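Local coordinates for protein peptide synthetase, module 7 (Actinoplanes teichomyceticus, PDB 4TX3) that probably acts as the condensation-like X domain of a teicoplanin peptide synthetase, recruiting cytochrome P450 enzymes that cross-link the peptide instead of forming peptide bonds itself, at residues 188-193 with 199-204; 252-255 with 260-263; 28-33 with 115-120. One frame throughout, in Å; residues are numbered along the deposited sequence.

Interaction 1. Residues 188-193 with 199-204; sequences QRLLDG and SLINDQ
Ile201 and the end of the preceding helix, Leu190 to Gly193, form the inside of a turn between consecutive helices: a short non-helical connection links helix 180-191 to helix 200-211. In the two-lobed condensation fold this corner probably belongs to the linker between the lobes.

The tight side is apolar and centres on Ile201. Its CG1 lies anti to the backbone N (chi1 -168°), which carries the CD1 methyl to the leucines of the first helix while CG2 settles over the backbone. CD1 of Ile201 meets CD2 of Leu191 at 3.5 Å and CD2 of Leu190 at 3.9 Å, each leucine lying at a slant to the isoleucine. Ile201 CG2 rests 3.4 Å from Gly193 C, so the isoleucine spans both the last helical turn and the backbone that leaves it.

The other side is polar and more open. Gln188, Arg189 and Asp192 are exposed and take no part in the contact, and Asn202 is partly exposed, its ND2 held by the carbonyl of Glu194 in the connecting turn. Between the two sides sits buried Ser199, the N-cap of the second helix. Its OG accepts from the N-H of Asn202 across 3.3 Å, at an N-H...O angle of 155°. The single hydroxyl proton has two acceptors within reach, the carbonyl of Glu196 and that of Gly193, whose O lies 2.7 Å from Ser199 OG.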
# COMPACT_ATOMS: atom_id res chain seq x y z
N GLN B 188 22.32 1.70 17.82
CA GLN B 188 23.41 1.80 18.78
C GLN B 188 24.69 1.19 18.22
O GLN B 188 25.76 1.77 18.35
CB GLN B 188 23.03 1.11 20.09
CG GLN B 188 24.13 1.16 21.12
CD GLN B 188 23.86 0.24 22.28
OE1 GLN B 188 23.38 0.68 23.33
NE2 GLN B 188 24.19 -1.05 22.12
N ARG B 189 24.59 0.03 17.58
CA ARG B 189 25.75 -0.64 16.99
C ARG B 189 26.37 0.22 15.89
O ARG B 189 27.59 0.24 15.72
CB ARG B 189 25.37 -2.00 16.41
CG ARG B 189 25.18 -3.06 17.47
CD ARG B 189 24.64 -4.34 16.86
NE ARG B 189 24.47 -5.37 17.88
CZ ARG B 189 24.07 -6.61 17.62
NH1 ARG B 189 23.80 -6.97 16.37
NH2 ARG B 189 23.94 -7.49 18.61
N LEU B 190 25.51 0.90 15.15
CA LEU B 190 25.95 1.80 14.11
C LEU B 190 26.70 2.99 14.73
O LEU B 190 27.82 3.30 14.33
CB LEU B 190 24.75 2.26 13.30
CG LEU B 190 24.87 3.06 12.02
CD1 LEU B 190 23.73 2.64 11.08
CD2 LEU B 190 24.76 4.52 12.36
N LEU B 191 26.11 3.62 15.74
CA LEU B 191 26.77 4.73 16.42
C LEU B 191 28.05 4.30 17.15
O LEU B 191 28.92 5.12 17.40
CB LEU B 191 25.82 5.42 17.41
CG LEU B 191 24.57 6.12 16.85
CD1 LEU B 191 23.84 6.99 17.91
CD2 LEU B 191 24.90 6.93 15.62
N ASP B 192 28.17 3.02 17.50
CA ASP B 192 29.38 2.53 18.15
C ASP B 192 30.59 2.62 17.22
O ASP B 192 31.74 2.58 17.67
CB ASP B 192 29.21 1.09 18.63
CG ASP B 192 28.53 0.99 19.99
OD1 ASP B 192 28.67 1.93 20.80
OD2 ASP B 192 27.87 -0.05 20.24
N GLY B 193 30.33 2.73 15.92
CA GLY B 193 31.38 2.89 14.94
C GLY B 193 32.31 4.10 15.08
O GLY B 193 33.36 4.13 14.43
N SER B 199 35.01 4.30 9.94
CA SER B 199 33.62 3.84 9.99
C SER B 199 32.66 4.74 9.22
O SER B 199 32.95 5.91 8.95
CB SER B 199 33.14 3.76 11.42
OG SER B 199 32.91 5.07 11.91
N LEU B 200 31.51 4.16 8.90
CA LEU B 200 30.41 4.86 8.26
C LEU B 200 29.99 6.11 9.04
O LEU B 200 29.97 7.22 8.51
CB LEU B 200 29.21 3.91 8.11
CG LEU B 200 28.00 4.61 7.51
CD1 LEU B 200 28.37 5.13 6.12
CD2 LEU B 200 26.82 3.66 7.44
N ILE B 201 29.67 5.91 10.31
CA ILE B 201 29.20 6.99 11.15
C ILE B 201 30.18 8.18 11.18
O ILE B 201 29.74 9.33 11.18
CB ILE B 201 28.92 6.48 12.59
CG1 ILE B 201 28.15 7.52 13.39
CG2 ILE B 201 30.19 6.08 13.26
CD1 ILE B 201 26.78 7.84 12.79
N ASN B 202 31.49 7.92 11.16
CA ASN B 202 32.47 9.00 11.19
C ASN B 202 32.46 9.81 9.90
O ASN B 202 32.52 11.04 9.93
CB ASN B 202 33.88 8.45 11.44
CG ASN B 202 34.18 8.29 12.91
OD1 ASN B 202 33.66 9.03 13.74
ND2 ASN B 202 34.99 7.31 13.24
N ASP B 203 32.35 9.11 8.78
CA ASP B 203 32.19 9.77 7.49
C ASP B 203 30.96 10.69 7.47
O ASP B 203 30.98 11.76 6.84
CB ASP B 203 32.07 8.73 6.38
CG ASP B 203 31.98 9.35 5.01
OD1 ASP B 203 32.84 10.20 4.71
OD2 ASP B 203 31.04 9.02 4.24
N GLN B 204 29.90 10.29 8.16
CA GLN B 204 28.65 11.06 8.12
C GLN B 204 28.68 12.20 9.14
O GLN B 204 28.12 13.27 8.90
CB GLN B 204 27.43 10.14 8.32
CG GLN B 204 27.15 9.23 7.13
CD GLN B 204 25.91 8.37 7.26
OE1 GLN B 204 25.07 8.57 8.14
NE2 GLN B 204 25.77 7.40 6.36

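Interaction 2. Residues 252-255 with 260-263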
# COMPACT_ATOMS: atom_id res chain seq x y z
N GLU B 252 6.62 21.63 -15.40
CA GLU B 252 7.33 21.67 -16.67
C GLU B 252 8.81 21.98 -16.47
O GLU B 252 9.67 21.41 -17.14
CB GLU B 252 6.73 22.71 -17.61
CG GLU B 252 5.45 22.27 -18.29
CD GLU B 252 4.61 23.45 -18.70
OE1 GLU B 252 3.37 23.39 -18.51
OE2 GLU B 252 5.17 24.46 -19.20
N ALA B 253 9.11 22.88 -15.54
CA ALA B 253 10.50 23.15 -15.19
C ALA B 253 11.07 22.07 -14.26
O ALA B 253 12.24 22.15 -13.91
CB ALA B 253 10.62 24.53 -14.56
N VAL B 254 10.26 21.08 -13.87
CA VAL B 254 10.74 19.88 -13.13
C VAL B 254 11.68 19.07 -14.00
O VAL B 254 12.76 18.66 -13.56
CB VAL B 254 9.59 18.90 -12.67
CG1 VAL B 254 10.05 17.41 -12.68
CG2 VAL B 254 9.01 19.27 -11.31
N GLU B 255 11.25 18.81 -15.23
CA GLU B 255 11.93 17.83 -16.05
C GLU B 255 13.04 18.49 -16.89
O GLU B 255 14.01 17.82 -17.28
CB GLU B 255 10.89 17.06 -16.89
CG GLU B 255 11.36 16.52 -18.23
CD GLU B 255 10.25 15.76 -18.95
OE1 GLU B 255 9.06 16.11 -18.77
OE2 GLU B 255 10.58 14.81 -19.70
N ASP B 260 12.37 17.23 -8.66
CA ASP B 260 10.96 16.94 -8.43
C ASP B 260 10.28 18.09 -7.69
O ASP B 260 10.94 19.03 -7.21
CB ASP B 260 10.82 15.64 -7.64
CG ASP B 260 11.63 15.65 -6.36
OD1 ASP B 260 12.60 16.44 -6.27
OD2 ASP B 260 11.31 14.87 -5.43
N MET B 261 8.96 18.02 -7.60
CA MET B 261 8.17 19.08 -7.00
C MET B 261 8.57 19.44 -5.55
O MET B 261 8.58 20.62 -5.21
CB MET B 261 6.69 18.71 -7.04
CG MET B 261 5.77 19.80 -6.57
SD MET B 261 5.77 21.19 -7.73
CE MET B 261 5.49 20.37 -9.31
N PRO B 262 8.89 18.44 -4.70
CA PRO B 262 9.26 18.85 -3.33
C PRO B 262 10.44 19.80 -3.28
O PRO B 262 10.48 20.70 -2.44
CB PRO B 262 9.61 17.52 -2.65
CG PRO B 262 8.82 16.50 -3.39
CD PRO B 262 8.77 16.97 -4.82
N GLN B 263 11.39 19.65 -4.20
CA GLN B 263 12.55 20.53 -4.21
C GLN B 263 12.22 21.90 -4.83
O GLN B 263 12.78 22.92 -4.41
CB GLN B 263 13.71 19.86 -4.96
CG GLN B 263 14.19 18.56 -4.34
CD GLN B 263 15.37 17.95 -5.10
OE1 GLN B 263 15.58 18.22 -6.28
NE2 GLN B 263 16.15 17.13 -4.41
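Val254 faces the first turn of the following helix across a second helix-loop-helix connection, in which helix 244-255 gives way, after a short connection without regular structure, to helix 261-278.

Apolar contact carries the corner. The chi1 of Val254, 147° as measured to CG1, is well short of a fully staggered value and leaves CG2 on the side of the backbone N, only roughly anti to the carbonyl carbon. Val254 CG2 approaches the second helix where its backbone begins, 4.0 Å from Asp260 C. Met261 supplies the side-chain partner: its chain leaves anti to the backbone N and then bends at both chi2 and chi3, folding the CE methyl back toward the valine. The same methionine also packs on His247 and Ala251, so it bridges about two turns of the first helix.

Polar interaction contributes little here. No hydrogen bond joins the two segments. Asp260 holds the N-cap position, yet its carboxylate makes no capping bond and its CB points away from Val254; a weak backbone bond from Gln263 N to Asp260 O, 3.1 Å long, accompanies the start of the helix.

With only about 107 Å² buried, contact rests mainly on one valine methyl, Val254 CG2, which stands 3.9 Å from Met261 N and 4.2 Å from Met261 CE.

Interaction 3. Residues 28-33 with 115-120; sequences LLARPS and FDLTRD. With SO4 (sulfate ion), chain F.
Two loops of the N-terminal half of the condensation fold meet here beside a sulfate, and Arg31 reaches from the loop after helix 21-28 to the backbone of Phe115, in the loop between helix 103-112 and strand 123-129. The chain of Arg31 bends at chi3 (71°), bringing the guanidinium to the carbonyl with the oxygen at its edge, close to its plane. Arg31 NH1 donates to Phe115 O at 3.0 Å, with an N-H...O angle of 160°, yet it comes from above the carbonyl plane and not along a lone pair. CD of Arg31 also lies against the same Phe115 O, at 3.1 Å. NH2 of the same guanidinium forms a salt bridge with Glu34, and this second partner probably limits its rotation.

Asp116 shapes the receiving loop. Its OD1 accepts from Thr118 N at 3.1 Å, an Asx turn, while its own N-H points to OD2 of Asp120, and Asp116 OD2 pairs with Arg119 NH1 at 2.7 Å. Asp116 O takes the N-H groups of both Arg119 and Asp120, so the turn is closed by backbone and carboxylate alike. The apolar share of the contact is slight, Ala30 CB lying 4.5 Å from Leu117 CD1.

The sulfate, probably from the crystallisation liquor, is also bound by Arg39, Arg233 and His142, the last in the sequence stretch that corresponds to the HHxxxDG motif of condensation domains. Arg31 completes the set through its backbone: Arg31 N donates to sulfate O3 at 2.7 Å.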
# COMPACT_ATOMS: atom_id res chain seq x y z
N LEU B 28 13.82 13.22 27.13
CA LEU B 28 14.40 14.37 27.81
C LEU B 28 13.51 15.61 27.78
O LEU B 28 13.44 16.34 28.76
CB LEU B 28 15.76 14.70 27.21
CG LEU B 28 16.78 13.65 27.62
CD1 LEU B 28 17.94 13.65 26.68
CD2 LEU B 28 17.23 13.92 29.04
N LEU B 29 12.83 15.84 26.67
CA LEU B 29 12.03 17.06 26.54
C LEU B 29 10.60 16.82 26.98
O LEU B 29 9.69 17.55 26.59
CB LEU B 29 12.05 17.57 25.09
CG LEU B 29 13.44 17.89 24.52
CD1 LEU B 29 13.31 18.64 23.21
CD2 LEU B 29 14.31 18.65 25.52
N ALA B 30 10.40 15.80 27.81
CA ALA B 30 9.06 15.48 28.27
C ALA B 30 8.63 16.39 29.43
O ALA B 30 9.33 16.51 30.45
CB ALA B 30 8.98 14.02 28.68
N ARG B 31 7.48 17.03 29.24
CA ARG B 31 6.82 17.84 30.27
C ARG B 31 7.74 18.86 30.94
O ARG B 31 8.04 18.71 32.13
CB ARG B 31 6.18 16.92 31.31
CG ARG B 31 5.16 15.96 30.68
CD ARG B 31 4.76 14.84 31.61
NE ARG B 31 3.93 15.31 32.72
CZ ARG B 31 3.14 14.53 33.45
NH1 ARG B 31 3.06 13.23 33.20
NH2 ARG B 31 2.42 15.05 34.43
N PRO B 32 8.18 19.89 30.19
CA PRO B 32 9.04 20.96 30.73
C PRO B 32 8.23 21.94 31.57
O PRO B 32 8.76 22.73 32.35
CB PRO B 32 9.59 21.63 29.47
CG PRO B 32 8.53 21.42 28.44
CD PRO B 32 7.90 20.08 28.75
N SER B 33 6.92 21.89 31.35
CA SER B 33 5.92 22.60 32.13
C SER B 33 4.65 21.78 32.09
O SER B 33 4.45 20.97 31.18
CB SER B 33 5.67 24.00 31.58
OG SER B 33 4.34 24.39 31.85
N PHE B 115 1.56 12.12 29.41
CA PHE B 115 2.12 10.82 29.80
C PHE B 115 3.28 11.00 30.78
O PHE B 115 4.07 11.94 30.63
CB PHE B 115 2.63 10.03 28.58
CG PHE B 115 1.54 9.63 27.61
CD1 PHE B 115 1.15 10.49 26.58
CD2 PHE B 115 0.92 8.39 27.71
CE1 PHE B 115 0.16 10.13 25.68
CE2 PHE B 115 -0.09 8.02 26.81
CZ PHE B 115 -0.46 8.88 25.80
N ASP B 116 3.40 10.11 31.76
CA ASP B 116 4.69 9.95 32.46
C ASP B 116 5.35 8.68 31.94
O ASP B 116 5.09 7.57 32.42
CB ASP B 116 4.50 9.90 33.98
CG ASP B 116 5.77 9.48 34.73
OD1 ASP B 116 6.89 9.45 34.15
OD2 ASP B 116 5.65 9.16 35.93
N LEU B 117 6.22 8.85 30.94
CA LEU B 117 6.85 7.74 30.23
C LEU B 117 7.72 6.83 31.11
O LEU B 117 8.16 5.76 30.66
CB LEU B 117 7.68 8.28 29.07
CG LEU B 117 6.78 9.11 28.15
CD1 LEU B 117 7.56 10.03 27.22
CD2 LEU B 117 5.89 8.16 27.36
N THR B 118 7.98 7.22 32.36
CA THR B 118 8.72 6.33 33.26
C THR B 118 7.81 5.24 33.86
O THR B 118 8.30 4.20 34.26
CB THR B 118 9.42 7.10 34.40
OG1 THR B 118 8.46 7.87 35.14
CG2 THR B 118 10.43 8.05 33.83
N ARG B 119 6.50 5.46 33.91
CA ARG B 119 5.62 4.45 34.47
C ARG B 119 4.35 4.17 33.65
O ARG B 119 3.63 3.24 33.96
CB ARG B 119 5.22 4.84 35.92
CG ARG B 119 4.35 6.09 36.08
CD ARG B 119 4.00 6.34 37.56
NE ARG B 119 5.21 6.40 38.39
CZ ARG B 119 5.75 7.53 38.85
NH1 ARG B 119 5.17 8.69 38.59
NH2 ARG B 119 6.85 7.50 39.59
N ASP B 120 4.09 4.95 32.61
CA ASP B 120 2.91 4.72 31.76
C ASP B 120 3.26 4.10 30.42
O ASP B 120 4.31 4.39 29.86
CB ASP B 120 2.15 6.03 31.48
CG ASP B 120 1.63 6.71 32.73
OD1 ASP B 120 1.40 6.02 33.75
OD2 ASP B 120 1.41 7.94 32.67
S SO4 F . 5.81 15.54 26.40
O1 SO4 F . 6.51 14.30 26.75
O2 SO4 F . 4.64 15.68 27.26
O3 SO4 F . 6.70 16.68 26.63
O4 SO4 F . 5.42 15.49 24.99

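Overall arrangement
Interactions 1 and 2 are two versions of one local device, a corner between consecutive helices, whereas interaction 3 joins loops more than eighty residues apart in sequence. The first corner is the more buried, pairing isoleucine-leucine packing with a capping serine; the second is smaller, partly buried and held by van der Waals contact, with no hydrogen bond between its segments. Interaction 3 is also partly buried, but its chemistry is chiefly polar: an arginine, a turn built on aspartates and a bound anion. The three do not touch: centres lie about 29 Å apart for interactions 1 and 3, and about 42 Å for 2 and 3, which fall on opposite sides of the chain's centre.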